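Local coordinates for glutamate--tRNA ligase (Elizabethkingia anophelis, PDB 6B1Z), which probably attaches glutamate to its cognate tRNA in an ATP-dependent reaction, as a class I aminoacyl-tRNA synthetase with an anticodon-binding domain, at residues 223-236 and 249-261. Residues are numbered along the deposited sequence; the frame is centred on the assembly and turned at random.
Sequences ITHVIRGEEWLPSM and DAPEFAHLSLILK. With EDO (1,2-ethanediol), chain R; FMT (formic acid), chain C; EDO (1,2-ethanediol), chain B.
E230 OE2 is gripped from two directions: L258 N donates to it at 2.8 Å, a nearly straight bond (170°) that meets the carboxylate on its anti side, and water 2 donates to the same oxygen while also bridging to L258 O. CG of E230 sits between the backbone N and the carbonyl carbon (chi1 72°), and the extended chain beyond it carries the acid across L256 O to the loop after strand 252-256. The other carboxylate oxygen, OE1, forms a salt bridge with R186.

Next to this contact, strands 225-229 and 252-256 run parallel. Their ladder goes from E252 N to T224 O through V226, A254, R228 and L256, and finishes with E230 N on L256 O at 2.8 Å.

On the face carrying V226, F253, R228 and H255, the R228 guanidinium lies beside the H255 ring, the planes 65° apart. R228 NH2 gives H255 NE2 a weak bond of 3.3 Å, and it also bonds H239; D183 takes up H255 ND1, which helps fix the ring's rotation. L233 CD1 sits over one face of that imidazole, 3.6 Å from its centroid, in a CH-pi contact. F253 CE2 lies over one face of the guanidinium, toward its rim, R228 NH1 donates to O2 of a bound formic acid, probably from the crystallisation liquor, at 2.9 Å, and M236 SD makes an oblique Met-aromatic contact with F253. V226 CG2 packs on P251 CG at 3.7 Å.

The other face is mostly apolar in its middle, I227 CG2 meeting L256 CD1, while water 1 links H225 NE2 to E252 OE1 at one end.

Together the strands and helix 236-246 form a beta-alpha-beta unit of the class I catalytic domain; helix 26-41 packs against I227 and L256, and helix 210-220 and strand 13-16 both touch V226.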
ATOM      1  N   ILE A 223      21.111 -11.474  -8.235  1.00 16.13           N
ATOM      2  CA  ILE A 223      20.209 -11.376  -7.090  1.00 16.68           C
ATOM      3  C   ILE A 223      20.565 -12.447  -6.065  1.00 18.90           C
ATOM      4  O   ILE A 223      20.782 -13.619  -6.409  1.00 18.93           O
ATOM      5  CB  ILE A 223      18.752 -11.515  -7.554  1.00 16.82           C
ATOM      6  CG1 ILE A 223      18.389 -10.384  -8.526  1.00 18.16           C
ATOM      7  CG2 ILE A 223      17.788 -11.550  -6.354  1.00 18.05           C
ATOM      8  CD1 ILE A 223      18.615  -8.976  -7.962  1.00 17.68           C
ATOM      9  N   THR A 224      20.628 -12.049  -4.794  1.00 17.58           N
ATOM     10  CA  THR A 224      20.953 -12.983  -3.716  1.00 15.81           C
ATOM     11  C   THR A 224      19.738 -13.439  -2.914  1.00 17.88           C
ATOM     12  O   THR A 224      19.750 -14.553  -2.371  1.00 17.25           O
ATOM     13  CB  THR A 224      21.968 -12.356  -2.754  1.00 18.18           C
ATOM     14  OG1 THR A 224      21.406 -11.190  -2.137  1.00 19.28           O
ATOM     15  CG2 THR A 224      23.260 -11.973  -3.484  1.00 21.00           C
ATOM     16  N   HIS A 225      18.711 -12.599  -2.801  1.00 17.54           N
ATOM     17  CA  HIS A 225      17.548 -12.891  -1.970  1.00 15.48           C
ATOM     18  C   HIS A 225      16.307 -12.461  -2.726  1.00 14.64           C
ATOM     19  O   HIS A 225      16.171 -11.278  -3.075  1.00 17.16           O
ATOM     20  CB  HIS A 225      17.615 -12.163  -0.622  1.00 18.00           C
ATOM     21  CG  HIS A 225      18.750 -12.595   0.251  1.00 17.10           C
ATOM     22  ND1 HIS A 225      20.052 -12.206   0.022  1.00 19.42           N
ATOM     23  CD2 HIS A 225      18.776 -13.370   1.361  1.00 18.04           C
ATOM     24  CE1 HIS A 225      20.834 -12.727   0.952  1.00 21.30           C
ATOM     25  NE2 HIS A 225      20.082 -13.430   1.782  1.00 20.48           N
ATOM     26  N   VAL A 226      15.410 -13.411  -2.968  1.00 14.32           N
ATOM     27  CA  VAL A 226      14.132 -13.160  -3.629  1.00 14.83           C
ATOM     28  C   VAL A 226      13.074 -13.079  -2.536  1.00 16.05           C
ATOM     29  O   VAL A 226      12.740 -14.094  -1.917  1.00 16.47           O
ATOM     30  CB  VAL A 226      13.804 -14.260  -4.648  1.00 15.62           C
ATOM     31  CG1 VAL A 226      12.388 -14.119  -5.177  1.00 16.50           C
ATOM     32  CG2 VAL A 226      14.811 -14.225  -5.786  1.00 15.42           C
ATOM     33  N   ILE A 227      12.548 -11.878  -2.309  1.00 14.66           N
ATOM     34  CA  ILE A 227      11.516 -11.615  -1.313  1.00 16.01           C
ATOM     35  C   ILE A 227      10.231 -11.340  -2.069  1.00 16.86           C
ATOM     36  O   ILE A 227      10.181 -10.408  -2.879  1.00 18.30           O
ATOM     37  CB  ILE A 227      11.882 -10.425  -0.419  1.00 15.08           C
ATOM     38  CG1 ILE A 227      13.226 -10.646   0.282  1.00 16.49           C
ATOM     39  CG2 ILE A 227      10.756 -10.162   0.584  1.00 19.03           C
ATOM     40  CD1 ILE A 227      13.792  -9.415   1.019  1.00 18.20           C
ATOM     41  N   ARG A 228       9.199 -12.147  -1.830  1.00 14.45           N
ATOM     42  CA  ARG A 228       7.986 -12.020  -2.636  1.00 16.00           C
ATOM     43  C   ARG A 228       6.800 -12.624  -1.893  1.00 16.03           C
ATOM     44  O   ARG A 228       6.952 -13.238  -0.834  1.00 16.51           O
ATOM     45  CB  ARG A 228       8.182 -12.678  -4.007  1.00 16.96           C
ATOM     46  CG  ARG A 228       8.387 -14.176  -3.945  1.00 18.91           C
ATOM     47  CD  ARG A 228       8.809 -14.721  -5.311  1.00 16.49           C
ATOM     48  NE  ARG A 228       8.901 -16.178  -5.258  1.00 16.05           N
ATOM     49  CZ  ARG A 228       9.420 -16.946  -6.215  1.00 18.53           C
ATOM     50  NH1 ARG A 228       9.938 -16.397  -7.310  1.00 18.50           N
ATOM     51  NH2 ARG A 228       9.434 -18.264  -6.057  1.00 22.32           N
ATOM     52  N   GLY A 229       5.593 -12.445  -2.474  1.00 16.43           N
ATOM     53  CA  GLY A 229       4.384 -12.934  -1.833  1.00 15.78           C
ATOM     54  C   GLY A 229       4.195 -14.438  -1.945  1.00 19.27           C
ATOM     55  O   GLY A 229       4.702 -15.091  -2.859  1.00 17.75           O
ATOM     56  N   GLU A 230       3.393 -14.986  -1.019  1.00 17.12           N
ATOM     57  CA  GLU A 230       3.164 -16.429  -1.013  1.00 17.88           C
ATOM     58  C   GLU A 230       2.339 -16.908  -2.209  1.00 19.77           C
ATOM     59  O   GLU A 230       2.244 -18.125  -2.411  1.00 20.35           O
ATOM     60  CB  GLU A 230       2.509 -16.873   0.296  1.00 27.66           C
ATOM     61  CG  GLU A 230       1.067 -16.465   0.459  1.00 24.48           C
ATOM     62  CD  GLU A 230       0.387 -17.129   1.660  1.00 22.99           C
ATOM     63  OE1 GLU A 230       0.542 -18.358   1.861  1.00 35.09           O
ATOM     64  OE2 GLU A 230      -0.330 -16.417   2.385  1.00 28.37           O
ATOM     65  N   GLU A 231       1.773 -16.004  -3.019  1.00 21.20           N
ATOM     66  CA  GLU A 231       1.153 -16.442  -4.270  1.00 24.24           C
ATOM     67  C   GLU A 231       2.144 -17.180  -5.159  1.00 21.92           C
ATOM     68  O   GLU A 231       1.728 -17.999  -5.992  1.00 23.54           O
ATOM     69  CB  GLU A 231       0.537 -15.251  -5.035  1.00 23.80           C
ATOM     70  CG  GLU A 231       1.509 -14.277  -5.710  1.00 27.49           C
ATOM     71  CD  GLU A 231       1.937 -13.129  -4.811  1.00 29.14           C
ATOM     72  OE1 GLU A 231       1.656 -13.197  -3.588  1.00 32.05           O
ATOM     73  OE2 GLU A 231       2.542 -12.149  -5.334  1.00 31.49           O
ATOM     74  N   TRP A 232       3.438 -16.913  -4.986  1.00 19.68           N
ATOM     75  CA  TRP A 232       4.503 -17.572  -5.730  1.00 17.21           C
ATOM     76  C   TRP A 232       4.984 -18.866  -5.093  1.00 20.77           C
ATOM     77  O   TRP A 232       5.746 -19.604  -5.734  1.00 19.02           O
ATOM     78  CB  TRP A 232       5.715 -16.647  -5.867  1.00 17.16           C
ATOM     79  CG  TRP A 232       5.505 -15.508  -6.785  1.00 16.93           C
ATOM     80  CD1 TRP A 232       5.224 -14.219  -6.436  1.00 19.50           C
ATOM     81  CD2 TRP A 232       5.580 -15.533  -8.216  1.00 18.72           C
ATOM     82  NE1 TRP A 232       5.117 -13.440  -7.565  1.00 22.34           N
ATOM     83  CE2 TRP A 232       5.327 -14.221  -8.670  1.00 22.59           C
ATOM     84  CE3 TRP A 232       5.839 -16.538  -9.157  1.00 21.40           C
ATOM     85  CZ2 TRP A 232       5.316 -13.884 -10.018  1.00 29.04           C
ATOM     86  CZ3 TRP A 232       5.830 -16.200 -10.511  1.00 24.23           C
ATOM     87  CH2 TRP A 232       5.570 -14.874 -10.922  1.00 28.54           C
ATOM     88  N   LEU A 233       4.594 -19.148  -3.847  1.00 18.79           N
ATOM     89  CA  LEU A 233       5.146 -20.318  -3.168  1.00 19.88           C
ATOM     90  C   LEU A 233       4.870 -21.638  -3.888  1.00 18.24           C
ATOM     91  O   LEU A 233       5.773 -22.492  -3.906  1.00 19.10           O
ATOM     92  CB  LEU A 233       4.637 -20.369  -1.718  1.00 20.63           C
ATOM     93  CG  LEU A 233       5.339 -21.376  -0.802  1.00 22.08           C
ATOM     94  CD1 LEU A 233       6.833 -21.084  -0.683  1.00 21.16           C
ATOM     95  CD2 LEU A 233       4.676 -21.326   0.572  1.00 31.59           C
ATOM     96  N   PRO A 234       3.706 -21.881  -4.502  1.00 20.47           N
ATOM     97  CA  PRO A 234       3.528 -23.160  -5.205  1.00 20.80           C
ATOM     98  C   PRO A 234       4.443 -23.325  -6.406  1.00 16.68           C
ATOM     99  O   PRO A 234       4.597 -24.460  -6.880  1.00 20.16           O
ATOM    100  CB  PRO A 234       2.053 -23.135  -5.622  1.00 23.89           C
ATOM    101  CG  PRO A 234       1.405 -22.196  -4.615  1.00 23.77           C
ATOM    102  CD  PRO A 234       2.440 -21.127  -4.414  1.00 19.85           C
ATOM    103  N   SER A 235       5.051 -22.241  -6.899  1.00 18.69           N
ATOM    104  CA  SER A 235       5.989 -22.283  -8.019  1.00 16.99           C
ATOM    105  C   SER A 235       7.448 -22.380  -7.590  1.00 16.03           C
ATOM    106  O   SER A 235       8.337 -22.433  -8.456  1.00 15.54           O
ATOM    107  CB  SER A 235       5.806 -21.036  -8.892  1.00 19.94           C
ATOM    108  OG  SER A 235       4.483 -20.988  -9.388  1.00 24.13           O
ATOM    109  N   MET A 236       7.724 -22.360  -6.287  1.00 15.70           N
ATOM    110  CA  MET A 236       9.108 -22.357  -5.832  1.00 14.58           C
ATOM    111  C   MET A 236       9.857 -23.615  -6.274  1.00 14.77           C
ATOM    112  O   MET A 236      11.033 -23.535  -6.658  1.00 16.15           O
ATOM    113  CB  MET A 236       9.150 -22.191  -4.314  1.00 16.47           C
ATOM    114  CG  MET A 236      10.560 -22.041  -3.777  1.00 16.31           C
ATOM    115  SD  MET A 236      10.535 -21.871  -1.979  1.00 19.92           S
ATOM    116  CE  MET A 236      12.282 -21.997  -1.627  1.00 19.80           C
ATOM    117  N   ASP A 249      23.259 -21.758  -9.402  1.00 22.15           N
ATOM    118  CA  ASP A 249      22.908 -21.732  -7.988  1.00 21.57           C
ATOM    119  C   ASP A 249      21.708 -20.821  -7.762  1.00 21.96           C
ATOM    120  O   ASP A 249      21.706 -19.671  -8.204  1.00 23.43           O
ATOM    121  CB  ASP A 249      24.087 -21.232  -7.153  1.00 27.64           C
ATOM    122  CG  ASP A 249      25.265 -22.178  -7.191  1.00 32.60           C
ATOM    123  OD1 ASP A 249      25.041 -23.399  -7.296  1.00 39.67           O
ATOM    124  OD2 ASP A 249      26.407 -21.693  -7.109  1.00 41.73           O
ATOM    125  N   ALA A 250      20.716 -21.320  -7.049  1.00 20.31           N
ATOM    126  CA  ALA A 250      19.542 -20.504  -6.797  1.00 18.76           C
ATOM    127  C   ALA A 250      19.824 -19.470  -5.710  1.00 20.28           C
ATOM    128  O   ALA A 250      20.640 -19.708  -4.812  1.00 21.73           O
ATOM    129  CB  ALA A 250      18.366 -21.381  -6.377  1.00 20.80           C
ATOM    130  N   PRO A 251      19.158 -18.319  -5.767  1.00 17.66           N
ATOM    131  CA  PRO A 251      19.197 -17.384  -4.635  1.00 17.08           C
ATOM    132  C   PRO A 251      18.422 -17.964  -3.465  1.00 16.90           C
ATOM    133  O   PRO A 251      17.767 -19.008  -3.570  1.00 19.25           O
ATOM    134  CB  PRO A 251      18.502 -16.136  -5.180  1.00 19.35           C
ATOM    135  CG  PRO A 251      17.518 -16.690  -6.179  1.00 22.64           C
ATOM    136  CD  PRO A 251      18.251 -17.852  -6.833  1.00 18.70           C
ATOM    137  N   GLU A 252      18.482 -17.260  -2.339  1.00 17.06           N
ATOM    138  CA  GLU A 252      17.599 -17.579  -1.219  1.00 15.92           C
ATOM    139  C   GLU A 252      16.223 -16.975  -1.467  1.00 16.27           C
ATOM    140  O   GLU A 252      16.090 -15.976  -2.177  1.00 17.72           O
ATOM    141  CB  GLU A 252      18.166 -17.044   0.096  1.00 17.24           C
ATOM    142  CG  GLU A 252      19.493 -17.693   0.481  1.00 20.01           C
ATOM    143  CD  GLU A 252      19.971 -17.259   1.837  1.00 36.96           C
ATOM    144  OE1 GLU A 252      19.247 -17.505   2.825  1.00 35.24           O
ATOM    145  OE2 GLU A 252      21.062 -16.657   1.912  1.00 36.02           O
ATOM    146  N   PHE A 253      15.200 -17.587  -0.874  1.00 15.34           N
ATOM    147  CA  PHE A 253      13.818 -17.140  -1.023  1.00 14.39           C
ATOM    148  C   PHE A 253      13.200 -16.829   0.329  1.00 17.58           C
ATOM    149  O   PHE A 253      13.527 -17.458   1.339  1.00 18.32           O
ATOM    150  CB  PHE A 253      12.942 -18.204  -1.720  1.00 15.18           C
ATOM    151  CG  PHE A 253      13.322 -18.462  -3.141  1.00 15.25           C
ATOM    152  CD1 PHE A 253      14.343 -19.355  -3.438  1.00 16.07           C
ATOM    153  CD2 PHE A 253      12.663 -17.821  -4.175  1.00 19.95           C
ATOM    154  CE1 PHE A 253      14.712 -19.589  -4.750  1.00 18.19           C
ATOM    155  CE2 PHE A 253      13.027 -18.052  -5.493  1.00 20.28           C
ATOM    156  CZ  PHE A 253      14.050 -18.944  -5.775  1.00 20.05           C
ATOM    157  N   ALA A 254      12.295 -15.845   0.332  1.00 15.79           N
ATOM    158  CA  ALA A 254      11.464 -15.523   1.492  1.00 15.14           C
ATOM    159  C   ALA A 254      10.066 -15.208   0.989  1.00 16.54           C
ATOM    160  O   ALA A 254       9.893 -14.258   0.219  1.00 18.48           O
ATOM    161  CB  ALA A 254      12.034 -14.330   2.269  1.00 18.45           C
ATOM    162  N   HIS A 255       9.075 -15.988   1.415  1.00 15.32           N
ATOM    163  CA  HIS A 255       7.706 -15.841   0.933  1.00 16.65           C
ATOM    164  C   HIS A 255       6.839 -15.238   2.029  1.00 20.48           C
ATOM    165  O   HIS A 255       6.677 -15.830   3.103  1.00 19.38           O
ATOM    166  CB  HIS A 255       7.151 -17.180   0.454  1.00 15.40           C
ATOM    167  CG  HIS A 255       7.685 -17.586  -0.882  1.00 16.08           C
ATOM    168  ND1 HIS A 255       8.906 -18.216  -1.035  1.00 16.00           N
ATOM    169  CD2 HIS A 255       7.176 -17.444  -2.130  1.00 16.84           C
ATOM    170  CE1 HIS A 255       9.120 -18.446  -2.320  1.00 17.31           C
ATOM    171  NE2 HIS A 255       8.087 -17.982  -3.007  1.00 18.04           N
ATOM    172  N   LEU A 256       6.287 -14.060   1.746  1.00 16.19           N
ATOM    173  CA  LEU A 256       5.483 -13.306   2.698  1.00 15.72           C
ATOM    174  C   LEU A 256       4.017 -13.719   2.621  1.00 17.22           C
ATOM    175  O   LEU A 256       3.424 -13.746   1.538  1.00 20.48           O
ATOM    176  CB  LEU A 256       5.632 -11.812   2.404  1.00 14.04           C
ATOM    177  CG  LEU A 256       7.077 -11.307   2.352  1.00 15.69           C
ATOM    178  CD1 LEU A 256       7.127  -9.897   1.756  1.00 16.71           C
ATOM    179  CD2 LEU A 256       7.688 -11.306   3.758  1.00 18.32           C
ATOM    180  N   SER A 257       3.430 -14.023   3.770  1.00 19.02           N
ATOM    181  CA  SER A 257       2.040 -14.461   3.800  1.00 20.68           C
ATOM    182  C   SER A 257       1.108 -13.310   3.432  1.00 19.57           C
ATOM    183  O   SER A 257       1.369 -12.150   3.760  1.00 20.26           O
ATOM    184  CB  SER A 257       1.699 -15.015   5.186  1.00 24.09           C
ATOM    185  OG  SER A 257       2.519 -16.149   5.460  1.00 24.22           O
ATOM    186  N   LEU A 258       0.018 -13.636   2.734  1.00 20.80           N
ATOM    187  CA  LEU A 258      -0.923 -12.608   2.296  1.00 21.61           C
ATOM    188  C   LEU A 258      -1.516 -11.870   3.492  1.00 20.60           C
ATOM    189  O   LEU A 258      -1.776 -12.460   4.543  1.00 25.65           O
ATOM    190  CB  LEU A 258      -2.041 -13.246   1.464  1.00 27.40           C
ATOM    191  CG  LEU A 258      -1.562 -13.907   0.166  1.00 29.69           C
ATOM    192  CD1 LEU A 258      -2.717 -14.616  -0.534  1.00 44.12           C
ATOM    193  CD2 LEU A 258      -0.917 -12.893  -0.758  1.00 31.54           C
ATOM    194  N   ILE A 259      -1.711 -10.562   3.319  1.00 19.93           N
ATOM    195  CA  ILE A 259      -2.368  -9.739   4.327  1.00 18.60           C
ATOM    196  C   ILE A 259      -3.817 -10.182   4.455  1.00 20.37           C
ATOM    197  O   ILE A 259      -4.510 -10.395   3.453  1.00 24.29           O
ATOM    198  CB  ILE A 259      -2.256  -8.258   3.947  1.00 17.04           C
ATOM    199  CG1 ILE A 259      -0.779  -7.840   3.891  1.00 17.55           C
ATOM    200  CG2 ILE A 259      -3.058  -7.390   4.924  1.00 18.44           C
ATOM    201  CD1 ILE A 259      -0.521  -6.496   3.234  1.00 18.10           C
ATOM    202  N   LEU A 260      -4.276 -10.332   5.689  1.00 18.15           N
ATOM    203  CA  LEU A 260      -5.606 -10.855   5.949  1.00 20.67           C
ATOM    204  C   LEU A 260      -6.647  -9.735   6.051  1.00 20.26           C
ATOM    205  O   LEU A 260      -6.329  -8.564   6.284  1.00 21.51           O
ATOM    206  CB  LEU A 260      -5.591 -11.697   7.224  1.00 21.25           C
ATOM    207  CG  LEU A 260      -4.590 -12.853   7.199  1.00 23.97           C
ATOM    208  CD1 LEU A 260      -4.567 -13.547   8.538  1.00 26.33           C
ATOM    209  CD2 LEU A 260      -4.936 -13.842   6.096  1.00 26.32           C
ATOM    210  N   LYS A 261      -7.910 -10.125   5.868  1.00 25.14           N
ATOM    211  CA  LYS A 261      -9.017  -9.186   5.984  1.00 27.31           C
ATOM    212  C   LYS A 261      -9.082  -8.604   7.396  1.00 28.71           C
ATOM    213  O   LYS A 261      -8.639  -9.234   8.364  1.00 30.51           O
ATOM    214  CB  LYS A 261     -10.342  -9.883   5.674  1.00 28.57           C
ATOM    215  CG  LYS A 261     -10.550 -10.195   4.219  1.00 35.99           C
ATOM    216  CD  LYS A 261     -11.980 -10.662   3.977  1.00 35.26           C
ATOM    217  CE  LYS A 261     -12.175 -11.107   2.543  1.00 47.10           C
ATOM    218  NZ  LYS A 261     -11.792 -10.035   1.583  1.00 48.45           N
TER
HETATM  219  C1  EDO R 617       4.441 -11.919   6.141  1.00 20.67           C
HETATM  220  O1  EDO R 617       4.707 -13.332   6.169  1.00 23.28           O
HETATM  221  C2  EDO R 617       3.861 -11.506   7.488  1.00 19.62           C
HETATM  222  O2  EDO R 617       2.557 -12.096   7.602  1.00 24.60           O
HETATM  223  C   FMT C 602       8.900 -12.767  -8.175  1.00 21.69           C
HETATM  224  O1  FMT C 602       9.144 -11.852  -7.380  1.00 23.95           O
HETATM  225  O2  FMT C 602       9.666 -13.718  -8.398  1.00 21.09           O
HETATM  226  C1  EDO B 622      25.750 -25.403 -10.189  1.00 61.07           C
HETATM  227  O1  EDO B 622      25.856 -25.240  -8.771  1.00 63.22           O
HETATM  228  C2  EDO B 622      24.848 -26.591 -10.505  1.00 61.61           C
HETATM  229  O2  EDO B 622      23.511 -26.338 -10.052  1.00 59.77           O
HETATM  230  O   HOH W   1      19.729 -14.903   4.532  1.00 52.21           O
HETATM  231  O   HOH W   2      -2.143 -15.217   4.615  1.00 28.79           O